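Local structure of RagB/SusD domain protein (Flavobacterium johnsoniae, 5J5U) at residues 22-27 / 170-175; 86-91 / 99-104; 185-190 / 214-219; 337-342 / 409-414. The protein binds chitin as a SusD homologue encoded in a chitin utilization locus, probably holding chitin chains at the outer membrane for uptake. All blocks are in the same frame, centred on the assembly; numbering follows the deposited sequence.

Overall arrangement
All four contacts are buried in the largely helical SusD-like fold of a single chain. Contact 2 is the most local, joining helices 66-90 and 98-119, and is nested inside the mostly helical stretch of chain that contact 1 closes between helix 16-29 and residues 170-175; their centres lie about 14 Å apart. Contact 3, on helix 178-195, follows and touches contact 1 where Tyr174 meets Phe217. Contact 4 comes last, its centre about 13 Å from that of contact 3; Tyr337 meets the loop at 217-219 and Thr187 meets Ser340. Contacts 2 and 4 are farthest apart, about 28 Å between centres. Contact 3 thus links contacts 1 and 4 in one continuous core.

Contact 1. Residues 22-27 / 170-175; sequences FTQLCM and GDLFYN
The side-chain amide of Gln24 reaches from helix 16-29 into the loop 170-175 and is held at both ends. Its OE1 accepts the backbone N-H of Leu172 at 2.7 Å, in the carbonyl plane and on a lone pair, while its NE2 donates to Asp171 OD1 at 3.0 Å on the anti side, 28° out of the carboxylate plane. Flat against this amide lies the Phe173 ring: the two planes are 17° apart, with Gln24 CD 3.8 Å above the ring centre and Gln24 CG making a CH-pi contact over the same ring. Gln24 CG stands beside the backbone N (chi1 -72°) and the chain beyond it is extended, which carries the amide across to the loop. Nearby, Leu25 CG packs on Leu172 CD1 at 3.9 Å. With an alanine in place of Gln24, the Leu172 N-H would probably lose its acceptor, Asp171 OD1 a donor and the Phe173 face its amide cover. Farther out, Asp171 is positioned through OD2, which accepts from Gly176 N and Trp181 NE1. Trp181 of helix 178-195 and Met107 of helix 98-119 touch Gln24 and Phe173, whereas Met226 of strand 224-226 packs against Leu25 and Leu172.

Contact 2. Residues 86-91 / 99-104; sequences DIIKNT and NMNAVA
The carboxamide of Asn101 is the flat group that meets helix 66-90 here, and its two ends are used differently. Its nitrogen faces the contact: ND2 gives a weak hydrogen bond to Thr91 OG1 at 3.4 Å and lies 3.1 Å from Ile88 O, with Ile88 CG2 also close by. Its oxygen is engaged outside the pair, since OD1 accepts from Gln160 NE2 and, weakly, from Lys105 NZ. Thr91 OG1 is itself turned back to donate to Ile87 O at 2.9 Å, approaching from above that carbonyl plane; with chi1 at 56° the hydroxyl sits between the backbone N and the carbonyl carbon, where it can reach both Ile87 O and Asn101. One helical turn along from Asn101, the small Ala104 lets the helices come close: its CB meets Ile87 CG2 at 3.5 Å and Ile88 CG1 at 3.6 Å. Met100 CG touches the same Ile87 CG2 more loosely. Ile87 also packs against Gln19 and Leu20 of helix 16-29. The axes of 86-90 and 99-104 approach to 8.5 Å and run at 153° to each other, an antiparallel helical hairpin closed by a short connection, in keeping with the TPR clan to which the family belongs.

Contact 3. Residues 185-190 / 214-219; sequences ANTMRL and NGVFES
Asn186 and Thr187 bind the chain where it leaves helix 201-214, tying helix 178-195 of the SusD-like helical scaffold to the loop that leads on to strand 224-226. Gly215, the first residue to leave helical angles after helix 201-214, has positive phi, and its carbonyl O accepts Asn186 ND2 at 3.0 Å. The donor stands above that carbonyl plane, 47° out of it, although the acceptor lies close to the plane of the Asn186 amide. The same amide rests against Asn214 CB, with Asn186 OD1 3.2 Å away. Replacing Asn186 by a leucine would probably leave Gly215 O without this donor and the loop less firmly held there. Arg189 extends past Asn214 to a salt bridge with Asp155 and a hydrogen bond to Gln207. Val216 CG1 packs against the Asn186 carbonyl, 3.6 Å from Asn186 O, and against Leu190 CD2. One residue on, the Phe217 ring turns a face to Thr187: OG1 stands over it, offset toward the rim, and CB makes a CH-pi contact 4.2 Å from the Phe217 centroid, 2° off the ring normal. Thr187 OG1, beside the backbone N (chi1 -52°), is also bonded to Lys183 O within its own helix, and it accepts Phe217 N at 3.1 Å.

Contact 4. Residues 337-342 / 409-414; sequences YSESQL and ITYLFN
Ser338 and Glu339 lie in the first turn of helix 337-349 and meet Thr410 and Tyr411, where helix 399-410 of the SusD-like helical fold gives way to a type II beta turn from Tyr411 to Asn414. Ser338 comes first: its OG and Thr410 OG1 lie 2.8 Å apart, hydroxyl to hydroxyl, and Ser338 OG also bonds to Gly364 O. The methyl CG2 of Thr410 sits 3.5 Å from Ser338 OG and flanks the start of the helix at Glu339 N. Glu339 then carries the second polar link. Its CG is anti to the backbone N (chi1 157°) and the chain beyond is extended, bringing the carboxylate to the rim of the Tyr411 ring. The two planes stand 83° apart, with OE2 at the ring edge and in the ring plane. The phenol OH of Tyr411 donates to Glu339 OE2 at 2.8 Å, reaching that oxygen from above the carboxylate plane, 68° out of it. The same OE2 takes part in a salt bridge with Arg191 NE, so this one oxygen joins helix 337-349, helix 178-195 and the turn after helix 399-410, and the arginine would probably help keep the buried glutamate charged. The Tyr411 side chain also touches Glu417 and Ala418 of the following helix 415-425. A turn later Leu342 sets an apolar neighbour beside the hydroxyl pair, its CD1 3.6 Å from Thr410 OG1.

Contact 1. Residues 22-27 / 170-175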
loop_
_atom_site.group_PDB
_atom_site.type_symbol
_atom_site.label_atom_id
_atom_site.label_comp_id
_atom_site.label_asym_id
_atom_site.label_seq_id
_atom_site.Cartn_x
_atom_site.Cartn_y
_atom_site.Cartn_z
ATOM N N PHE A 22 -19.671 -6.253 -0.814
ATOM C CA PHE A 22 -19.279 -5.882 -2.169
ATOM C C PHE A 22 -18.073 -4.920 -2.144
ATOM O O PHE A 22 -17.077 -5.156 -2.821
ATOM C CB PHE A 22 -20.460 -5.253 -2.891
ATOM C CG PHE A 22 -20.166 -4.825 -4.286
ATOM C CD1 PHE A 22 -20.274 -5.726 -5.335
ATOM C CD2 PHE A 22 -19.800 -3.519 -4.562
ATOM C CE1 PHE A 22 -20.014 -5.331 -6.632
ATOM C CE2 PHE A 22 -19.543 -3.124 -5.847
ATOM C CZ PHE A 22 -19.648 -4.025 -6.887
ATOM N N THR A 23 -18.150 -3.862 -1.340
ATOM C CA THR A 23 -17.054 -2.918 -1.247
ATOM C C THR A 23 -15.753 -3.563 -0.794
ATOM O O THR A 23 -14.676 -3.328 -1.377
ATOM C CB THR A 23 -17.390 -1.783 -0.293
ATOM O OG1 THR A 23 -18.435 -0.996 -0.872
ATOM C CG2 THR A 23 -16.168 -0.890 -0.081
ATOM N N GLN A 24 -15.855 -4.355 0.267
ATOM C CA GLN A 24 -14.699 -5.068 0.781
ATOM C C GLN A 24 -14.090 -5.955 -0.307
ATOM O O GLN A 24 -12.869 -5.976 -0.480
ATOM C CB GLN A 24 -15.068 -5.876 2.012
ATOM C CG GLN A 24 -15.317 -5.000 3.226
ATOM C CD GLN A 24 -15.547 -5.805 4.485
ATOM O OE1 GLN A 24 -15.718 -7.020 4.426
ATOM N NE2 GLN A 24 -15.562 -5.128 5.636
ATOM N N LEU A 25 -14.936 -6.629 -1.076
ATOM C CA LEU A 25 -14.428 -7.469 -2.148
ATOM C C LEU A 25 -13.814 -6.627 -3.305
ATOM O O LEU A 25 -12.832 -7.033 -3.919
ATOM C CB LEU A 25 -15.545 -8.400 -2.656
ATOM C CG LEU A 25 -15.755 -9.674 -1.797
ATOM C CD1 LEU A 25 -17.045 -10.444 -2.136
ATOM C CD2 LEU A 25 -14.533 -10.601 -1.878
ATOM N N CYS A 26 -14.354 -5.442 -3.566
ATOM C CA CYS A 26 -13.804 -4.556 -4.581
ATOM C C CYS A 26 -12.385 -4.066 -4.201
ATOM O O CYS A 26 -11.527 -3.852 -5.063
ATOM C CB CYS A 26 -14.734 -3.360 -4.800
ATOM S SG CYS A 26 -16.166 -3.650 -5.892
ATOM N N MET A 27 -12.133 -3.900 -2.908
ATOM C CA MET A 27 -10.849 -3.338 -2.500
ATOM C C MET A 27 -9.635 -4.242 -2.755
ATOM O O MET A 27 -8.504 -3.772 -2.655
ATOM C CB MET A 27 -10.881 -2.959 -1.021
ATOM C CG MET A 27 -11.737 -1.753 -0.735
ATOM S SD MET A 27 -11.539 -1.232 0.977
ATOM C CE MET A 27 -9.861 -0.576 0.950
ATOM N N GLY A 170 -21.932 -8.728 7.116
ATOM C CA GLY A 170 -21.349 -8.616 5.784
ATOM C C GLY A 170 -19.866 -8.279 5.792
ATOM O O GLY A 170 -19.246 -8.009 4.754
ATOM N N ASP A 171 -19.304 -8.300 6.988
ATOM C CA ASP A 171 -17.915 -7.962 7.206
ATOM C C ASP A 171 -17.012 -9.182 7.018
ATOM O O ASP A 171 -17.021 -10.110 7.834
ATOM C CB ASP A 171 -17.749 -7.365 8.603
ATOM C CG ASP A 171 -16.320 -7.165 8.980
ATOM O OD1 ASP A 171 -15.493 -6.888 8.078
ATOM O OD2 ASP A 171 -16.026 -7.257 10.190
ATOM N N LEU A 172 -16.247 -9.181 5.926
ATOM C CA LEU A 172 -15.328 -10.280 5.628
ATOM C C LEU A 172 -13.955 -10.099 6.292
ATOM O O LEU A 172 -13.198 -11.050 6.442
ATOM C CB LEU A 172 -15.155 -10.425 4.117
ATOM C CG LEU A 172 -16.439 -10.804 3.384
ATOM C CD1 LEU A 172 -16.224 -10.784 1.874
ATOM C CD2 LEU A 172 -16.980 -12.133 3.842
ATOM N N PHE A 173 -13.643 -8.872 6.677
ATOM C CA PHE A 173 -12.365 -8.572 7.302
ATOM C C PHE A 173 -12.314 -9.204 8.676
ATOM O O PHE A 173 -11.313 -9.787 9.088
ATOM C CB PHE A 173 -12.155 -7.056 7.457
ATOM C CG PHE A 173 -11.920 -6.308 6.169
ATOM C CD1 PHE A 173 -11.534 -6.965 5.010
ATOM C CD2 PHE A 173 -12.085 -4.929 6.136
ATOM C CE1 PHE A 173 -11.329 -6.266 3.831
ATOM C CE2 PHE A 173 -11.872 -4.210 4.967
ATOM C CZ PHE A 173 -11.495 -4.879 3.806
ATOM N N TYR A 174 -13.413 -9.047 9.399
ATOM C CA TYR A 174 -13.418 -9.312 10.825
ATOM C C TYR A 174 -14.679 -9.962 11.356
ATOM O O TYR A 174 -14.806 -10.133 12.565
ATOM C CB TYR A 174 -13.199 -7.999 11.587
ATOM C CG TYR A 174 -11.856 -7.339 11.386
ATOM C CD1 TYR A 174 -11.768 -5.991 11.055
ATOM C CD2 TYR A 174 -10.682 -8.048 11.550
ATOM C CE1 TYR A 174 -10.542 -5.370 10.885
ATOM C CE2 TYR A 174 -9.441 -7.435 11.387
ATOM C CZ TYR A 174 -9.379 -6.090 11.048
ATOM O OH TYR A 174 -8.145 -5.465 10.892
ATOM N N ASN A 175 -15.613 -10.303 10.474
ATOM C CA ASN A 175 -16.881 -10.909 10.890
ATOM C C ASN A 175 -17.581 -10.105 11.976
ATOM O O ASN A 175 -18.116 -10.689 12.920
ATOM C CB ASN A 175 -16.675 -12.341 11.407
ATOM C CG ASN A 175 -16.191 -13.285 10.345
ATOM O OD1 ASN A 175 -16.780 -13.400 9.267
ATOM N ND2 ASN A 175 -15.099 -13.973 10.641
#

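Contact 2. Residues 86-91 / 99-104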
loop_
_atom_site.group_PDB
_atom_site.type_symbol
_atom_site.label_atom_id
_atom_site.label_comp_id
_atom_site.label_asym_id
_atom_site.label_seq_id
_atom_site.Cartn_x
_atom_site.Cartn_y
_atom_site.Cartn_z
ATOM N N ASP A 86 -23.831 5.103 0.360
ATOM C CA ASP A 86 -25.199 4.610 0.596
ATOM C C ASP A 86 -25.349 3.862 1.928
ATOM O O ASP A 86 -26.376 4.007 2.607
ATOM C CB ASP A 86 -25.649 3.696 -0.537
ATOM C CG ASP A 86 -26.153 4.465 -1.729
ATOM O OD1 ASP A 86 -26.621 5.621 -1.539
ATOM O OD2 ASP A 86 -26.063 3.922 -2.858
ATOM N N ILE A 87 -24.332 3.090 2.319
ATOM C CA ILE A 87 -24.387 2.441 3.625
ATOM C C ILE A 87 -24.430 3.504 4.710
ATOM O O ILE A 87 -25.295 3.462 5.580
ATOM C CB ILE A 87 -23.209 1.513 3.894
ATOM C CG1 ILE A 87 -23.166 0.375 2.884
ATOM C CG2 ILE A 87 -23.339 0.905 5.275
ATOM C CD1 ILE A 87 -21.873 -0.421 2.937
ATOM N N ILE A 88 -23.520 4.471 4.648
ATOM C CA ILE A 88 -23.500 5.506 5.682
ATOM C C ILE A 88 -24.848 6.230 5.748
ATOM O O ILE A 88 -25.361 6.509 6.841
ATOM C CB ILE A 88 -22.359 6.513 5.444
ATOM C CG1 ILE A 88 -21.014 5.793 5.566
ATOM C CG2 ILE A 88 -22.416 7.660 6.441
ATOM C CD1 ILE A 88 -19.817 6.644 5.252
ATOM N N LYS A 89 -25.458 6.459 4.589
ATOM C CA LYS A 89 -26.695 7.225 4.536
ATOM C C LYS A 89 -27.866 6.447 5.129
ATOM O O LYS A 89 -28.774 7.031 5.729
ATOM C CB LYS A 89 -27.049 7.605 3.102
ATOM C CG LYS A 89 -28.466 8.186 2.937
ATOM C CD LYS A 89 -28.724 8.655 1.514
ATOM C CE LYS A 89 -29.166 7.484 0.668
ATOM N NZ LYS A 89 -29.184 7.797 -0.773
ATOM N N ASN A 90 -27.859 5.129 4.932
ATOM C CA ASN A 90 -28.997 4.310 5.327
ATOM C C ASN A 90 -28.914 3.754 6.738
ATOM O O ASN A 90 -29.849 3.115 7.210
ATOM C CB ASN A 90 -29.165 3.158 4.349
ATOM C CG ASN A 90 -29.611 3.624 3.000
ATOM O OD1 ASN A 90 -30.278 4.653 2.877
ATOM N ND2 ASN A 90 -29.242 2.878 1.965
ATOM N N THR A 91 -27.810 4.015 7.422
ATOM C CA THR A 91 -27.643 3.545 8.789
ATOM C C THR A 91 -27.455 4.730 9.727
ATOM O O THR A 91 -27.012 4.576 10.875
ATOM C CB THR A 91 -26.444 2.571 8.904
ATOM O OG1 THR A 91 -25.253 3.209 8.423
ATOM C CG2 THR A 91 -26.707 1.339 8.079
ATOM N N ASN A 99 -23.179 0.864 14.852
ATOM C CA ASN A 99 -21.943 0.128 14.627
ATOM C C ASN A 99 -21.658 -0.097 13.152
ATOM O O ASN A 99 -20.498 -0.101 12.735
ATOM C CB ASN A 99 -21.971 -1.209 15.358
ATOM C CG ASN A 99 -21.606 -1.071 16.821
ATOM O OD1 ASN A 99 -21.023 -0.064 17.240
ATOM N ND2 ASN A 99 -21.942 -2.087 17.609
ATOM N N MET A 100 -22.713 -0.263 12.358
ATOM C CA MET A 100 -22.515 -0.423 10.926
ATOM C C MET A 100 -22.120 0.923 10.344
ATOM O O MET A 100 -21.195 1.012 9.538
ATOM C CB MET A 100 -23.760 -0.951 10.234
ATOM C CG MET A 100 -23.505 -1.350 8.796
ATOM S SD MET A 100 -22.974 -3.069 8.610
ATOM C CE MET A 100 -24.492 -3.902 9.101
ATOM N N ASN A 101 -22.825 1.964 10.782
ATOM C CA ASN A 101 -22.567 3.321 10.338
ATOM C C ASN A 101 -21.106 3.694 10.553
ATOM O O ASN A 101 -20.484 4.324 9.706
ATOM C CB ASN A 101 -23.490 4.297 11.069
ATOM C CG ASN A 101 -23.296 5.729 10.633
ATOM O OD1 ASN A 101 -22.544 6.478 11.256
ATOM N ND2 ASN A 101 -23.988 6.127 9.567
ATOM N N ALA A 102 -20.566 3.297 11.691
ATOM C CA ALA A 102 -19.173 3.566 11.988
ATOM C C ALA A 102 -18.268 2.744 11.055
ATOM O O ALA A 102 -17.314 3.282 10.462
ATOM C CB ALA A 102 -18.870 3.265 13.452
ATOM N N VAL A 103 -18.587 1.457 10.902
ATOM C CA VAL A 103 -17.773 0.576 10.070
ATOM C C VAL A 103 -17.699 1.133 8.636
ATOM O O VAL A 103 -16.610 1.326 8.078
ATOM C CB VAL A 103 -18.325 -0.875 10.080
ATOM C CG1 VAL A 103 -17.771 -1.674 8.918
ATOM C CG2 VAL A 103 -17.985 -1.567 11.401
ATOM N N ALA A 104 -18.862 1.433 8.072
ATOM C CA ALA A 104 -18.928 2.020 6.763
ATOM C C ALA A 104 -18.051 3.264 6.691
ATOM O O ALA A 104 -17.317 3.439 5.723
ATOM C CB ALA A 104 -20.357 2.350 6.406
#

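Contact 3. Residues 185-190 / 214-219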
loop_
_atom_site.group_PDB
_atom_site.type_symbol
_atom_site.label_atom_id
_atom_site.label_comp_id
_atom_site.label_asym_id
_atom_site.label_seq_id
_atom_site.Cartn_x
_atom_site.Cartn_y
_atom_site.Cartn_z
ATOM N N ALA A 185 -9.401 1.357 12.904
ATOM C CA ALA A 185 -9.630 2.786 12.809
ATOM C C ALA A 185 -8.417 3.562 13.306
ATOM O O ALA A 185 -7.946 4.495 12.647
ATOM C CB ALA A 185 -10.871 3.170 13.600
ATOM N N ASN A 186 -7.871 3.144 14.443
ATOM C CA ASN A 186 -6.712 3.844 15.004
ATOM C C ASN A 186 -5.395 3.641 14.225
ATOM O O ASN A 186 -4.533 4.525 14.198
ATOM C CB ASN A 186 -6.510 3.423 16.457
ATOM C CG ASN A 186 -7.595 3.955 17.367
ATOM O OD1 ASN A 186 -8.046 5.097 17.216
ATOM N ND2 ASN A 186 -8.047 3.120 18.295
ATOM N N THR A 187 -5.228 2.462 13.634
ATOM C CA THR A 187 -4.033 2.173 12.853
ATOM C C THR A 187 -4.064 2.989 11.555
ATOM O O THR A 187 -3.055 3.605 11.181
ATOM C CB THR A 187 -3.906 0.664 12.565
ATOM O OG1 THR A 187 -4.013 -0.055 13.798
ATOM C CG2 THR A 187 -2.560 0.342 11.919
ATOM N N MET A 188 -5.226 3.022 10.896
ATOM C CA MET A 188 -5.415 3.912 9.746
ATOM C C MET A 188 -5.109 5.358 10.133
ATOM O O MET A 188 -4.440 6.087 9.384
ATOM C CB MET A 188 -6.842 3.796 9.187
ATOM C CG MET A 188 -7.058 2.565 8.289
ATOM S SD MET A 188 -5.988 2.629 6.820
ATOM C CE MET A 188 -6.668 4.036 5.938
ATOM N N ARG A 189 -5.598 5.766 11.307
ATOM C CA ARG A 189 -5.369 7.129 11.798
ATOM C C ARG A 189 -3.883 7.430 11.905
ATOM O O ARG A 189 -3.422 8.499 11.484
ATOM C CB ARG A 189 -6.048 7.329 13.146
ATOM C CG ARG A 189 -5.847 8.704 13.760
ATOM C CD ARG A 189 -6.898 8.901 14.833
ATOM N NE ARG A 189 -6.871 10.223 15.441
ATOM C CZ ARG A 189 -7.757 10.629 16.341
ATOM N NH1 ARG A 189 -8.727 9.809 16.724
ATOM N NH2 ARG A 189 -7.687 11.854 16.844
ATOM N N LEU A 190 -3.131 6.471 12.438
ATOM C CA LEU A 190 -1.671 6.613 12.544
ATOM C C LEU A 190 -0.959 6.665 11.171
ATOM O O LEU A 190 0.044 7.370 10.992
ATOM C CB LEU A 190 -1.105 5.460 13.391
ATOM C CG LEU A 190 0.395 5.411 13.646
ATOM C CD1 LEU A 190 0.851 6.621 14.419
ATOM C CD2 LEU A 190 0.750 4.129 14.383
ATOM N N ASN A 214 -5.544 5.667 21.716
ATOM C CA ASN A 214 -6.810 4.975 21.506
ATOM C C ASN A 214 -6.608 3.470 21.265
ATOM O O ASN A 214 -7.507 2.658 21.519
ATOM C CB ASN A 214 -7.561 5.578 20.317
ATOM C CG ASN A 214 -8.148 6.939 20.613
ATOM O OD1 ASN A 214 -7.825 7.562 21.627
ATOM N ND2 ASN A 214 -9.008 7.420 19.715
ATOM N N GLY A 215 -5.438 3.104 20.749
ATOM C CA GLY A 215 -5.073 1.706 20.585
ATOM C C GLY A 215 -5.035 1.153 19.168
ATOM O O GLY A 215 -6.079 0.908 18.567
ATOM N N VAL A 216 -3.833 0.916 18.641
ATOM C CA VAL A 216 -3.713 0.337 17.302
ATOM C C VAL A 216 -3.672 -1.187 17.362
ATOM O O VAL A 216 -3.980 -1.777 18.396
ATOM C CB VAL A 216 -2.466 0.870 16.549
ATOM C CG1 VAL A 216 -2.609 2.365 16.276
ATOM C CG2 VAL A 216 -1.178 0.556 17.310
ATOM N N PHE A 217 -3.305 -1.820 16.251
ATOM C CA PHE A 217 -3.187 -3.274 16.203
ATOM C C PHE A 217 -2.288 -3.766 17.329
ATOM O O PHE A 217 -1.292 -3.094 17.674
ATOM C CB PHE A 217 -2.636 -3.729 14.855
ATOM C CG PHE A 217 -3.613 -3.608 13.721
ATOM C CD1 PHE A 217 -4.964 -3.446 13.965
ATOM C CD2 PHE A 217 -3.174 -3.673 12.402
ATOM C CE1 PHE A 217 -5.859 -3.347 12.916
ATOM C CE2 PHE A 217 -4.066 -3.574 11.353
ATOM C CZ PHE A 217 -5.410 -3.411 11.611
ATOM N N GLU A 218 -2.638 -4.911 17.920
ATOM C CA GLU A 218 -1.833 -5.434 19.040
ATOM C C GLU A 218 -1.047 -6.686 18.659
ATOM O O GLU A 218 -0.124 -7.065 19.363
ATOM C CB GLU A 218 -2.693 -5.711 20.279
ATOM C CG GLU A 218 -3.185 -4.430 20.966
ATOM C CD GLU A 218 -4.245 -4.686 22.031
ATOM O OE1 GLU A 218 -3.907 -5.347 23.043
ATOM O OE2 GLU A 218 -5.409 -4.251 21.848
ATOM N N SER A 219 -1.425 -7.331 17.557
ATOM C CA SER A 219 -0.613 -8.405 16.977
ATOM C C SER A 219 -1.064 -8.672 15.550
ATOM O O SER A 219 -2.033 -8.075 15.084
ATOM C CB SER A 219 -0.724 -9.699 17.779
ATOM O OG SER A 219 -2.017 -10.244 17.619
#

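Contact 4. Residues 337-342 / 409-414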
loop_
_atom_site.group_PDB
_atom_site.type_symbol
_atom_site.label_atom_id
_atom_site.label_comp_id
_atom_site.label_asym_id
_atom_site.label_seq_id
_atom_site.Cartn_x
_atom_site.Cartn_y
_atom_site.Cartn_z
ATOM N N TYR A 337 -0.047 -5.107 11.422
ATOM C CA TYR A 337 0.533 -4.859 12.738
ATOM C C TYR A 337 1.986 -4.413 12.585
ATOM O O TYR A 337 2.471 -3.500 13.279
ATOM C CB TYR A 337 0.447 -6.119 13.609
ATOM C CG TYR A 337 1.147 -5.976 14.947
ATOM C CD1 TYR A 337 0.704 -5.053 15.881
ATOM C CD2 TYR A 337 2.239 -6.764 15.275
ATOM C CE1 TYR A 337 1.327 -4.909 17.097
ATOM C CE2 TYR A 337 2.874 -6.629 16.505
ATOM C CZ TYR A 337 2.407 -5.695 17.408
ATOM O OH TYR A 337 3.017 -5.534 18.628
ATOM N N SER A 338 2.668 -5.044 11.636
ATOM C CA SER A 338 4.029 -4.662 11.297
ATOM C C SER A 338 4.079 -3.174 10.961
ATOM O O SER A 338 4.904 -2.431 11.499
ATOM C CB SER A 338 4.551 -5.500 10.127
ATOM O OG SER A 338 5.804 -5.010 9.670
ATOM N N GLU A 339 3.180 -2.741 10.081
ATOM C CA GLU A 339 3.089 -1.325 9.718
ATOM C C GLU A 339 2.897 -0.418 10.943
ATOM O O GLU A 339 3.618 0.553 11.096
ATOM C CB GLU A 339 1.948 -1.099 8.714
ATOM C CG GLU A 339 1.417 0.319 8.707
ATOM C CD GLU A 339 0.303 0.521 7.702
ATOM O OE1 GLU A 339 -0.320 -0.493 7.312
ATOM O OE2 GLU A 339 0.045 1.694 7.322
ATOM N N SER A 340 1.931 -0.738 11.801
ATOM C CA SER A 340 1.627 0.111 12.957
ATOM C C SER A 340 2.843 0.234 13.856
ATOM O O SER A 340 3.134 1.315 14.369
ATOM C CB SER A 340 0.432 -0.429 13.758
ATOM O OG SER A 340 0.718 -1.672 14.381
ATOM N N GLN A 341 3.574 -0.866 14.027
ATOM C CA GLN A 341 4.749 -0.831 14.894
ATOM C C GLN A 341 5.888 -0.037 14.263
ATOM O O GLN A 341 6.628 0.661 14.957
ATOM C CB GLN A 341 5.220 -2.253 15.229
ATOM C CG GLN A 341 4.222 -3.061 16.048
ATOM C CD GLN A 341 3.700 -2.270 17.236
ATOM O OE1 GLN A 341 4.389 -2.127 18.241
ATOM N NE2 GLN A 341 2.479 -1.753 17.122
ATOM N N LEU A 342 6.027 -0.121 12.945
ATOM C CA LEU A 342 7.098 0.618 12.269
ATOM C C LEU A 342 6.792 2.134 12.247
ATOM O O LEU A 342 7.675 2.976 12.442
ATOM C CB LEU A 342 7.310 0.062 10.857
ATOM C CG LEU A 342 7.975 -1.321 10.779
ATOM C CD1 LEU A 342 8.035 -1.864 9.354
ATOM C CD2 LEU A 342 9.366 -1.285 11.364
ATOM N N ILE A 409 9.411 -2.955 2.769
ATOM C CA ILE A 409 9.329 -4.413 2.702
ATOM C C ILE A 409 7.957 -4.886 3.175
ATOM O O ILE A 409 7.333 -5.749 2.563
ATOM C CB ILE A 409 10.453 -5.084 3.521
ATOM C CG1 ILE A 409 11.807 -4.762 2.873
ATOM C CG2 ILE A 409 10.255 -6.594 3.565
ATOM C CD1 ILE A 409 13.006 -5.327 3.590
ATOM N N THR A 410 7.470 -4.274 4.239
ATOM C CA THR A 410 6.176 -4.603 4.814
ATOM C C THR A 410 5.025 -4.325 3.838
ATOM O O THR A 410 4.045 -5.085 3.803
ATOM C CB THR A 410 5.987 -3.820 6.139
ATOM O OG1 THR A 410 6.805 -4.431 7.148
ATOM C CG2 THR A 410 4.552 -3.832 6.611
ATOM N N TYR A 411 5.172 -3.278 3.018
ATOM C CA TYR A 411 4.153 -2.898 2.043
ATOM C C TYR A 411 4.246 -3.643 0.736
ATOM O O TYR A 411 3.606 -3.251 -0.242
ATOM C CB TYR A 411 4.230 -1.409 1.734
ATOM C CG TYR A 411 3.720 -0.504 2.827
ATOM C CD1 TYR A 411 2.536 -0.783 3.508
ATOM C CD2 TYR A 411 4.437 0.610 3.197
ATOM C CE1 TYR A 411 2.076 0.050 4.524
ATOM C CE2 TYR A 411 3.987 1.455 4.188
ATOM C CZ TYR A 411 2.816 1.175 4.855
ATOM O OH TYR A 411 2.397 2.038 5.849
ATOM N N LEU A 412 5.048 -4.703 0.692
ATOM C CA LEU A 412 5.111 -5.534 -0.507
ATOM C C LEU A 412 3.729 -6.121 -0.786
ATOM O O LEU A 412 3.015 -6.455 0.157
ATOM C CB LEU A 412 6.160 -6.632 -0.344
ATOM C CG LEU A 412 6.547 -7.377 -1.616
ATOM C CD1 LEU A 412 7.135 -6.395 -2.599
ATOM C CD2 LEU A 412 7.547 -8.536 -1.300
ATOM N N PHE A 413 3.345 -6.189 -2.064
ATOM C CA PHE A 413 1.993 -6.566 -2.499
ATOM C C PHE A 413 0.925 -5.507 -2.174
ATOM O O PHE A 413 -0.225 -5.642 -2.596
ATOM C CB PHE A 413 1.574 -7.920 -1.904
ATOM C CG PHE A 413 2.613 -8.990 -2.074
ATOM C CD1 PHE A 413 3.208 -9.200 -3.304
ATOM C CD2 PHE A 413 3.039 -9.748 -0.987
ATOM C CE1 PHE A 413 4.185 -10.167 -3.461
ATOM C CE2 PHE A 413 4.009 -10.716 -1.137
ATOM C CZ PHE A 413 4.578 -10.934 -2.372
ATOM N N ASN A 414 1.315 -4.456 -1.454
ATOM C CA ASN A 414 0.485 -3.260 -1.275
ATOM C C ASN A 414 1.306 -2.043 -1.698
ATOM O O ASN A 414 1.656 -1.193 -0.881
ATOM C CB ASN A 414 0.003 -3.093 0.174
ATOM C CG ASN A 414 -1.186 -2.143 0.278
ATOM O OD1 ASN A 414 -1.511 -1.426 -0.678
ATOM N ND2 ASN A 414 -1.815 -2.104 1.442
#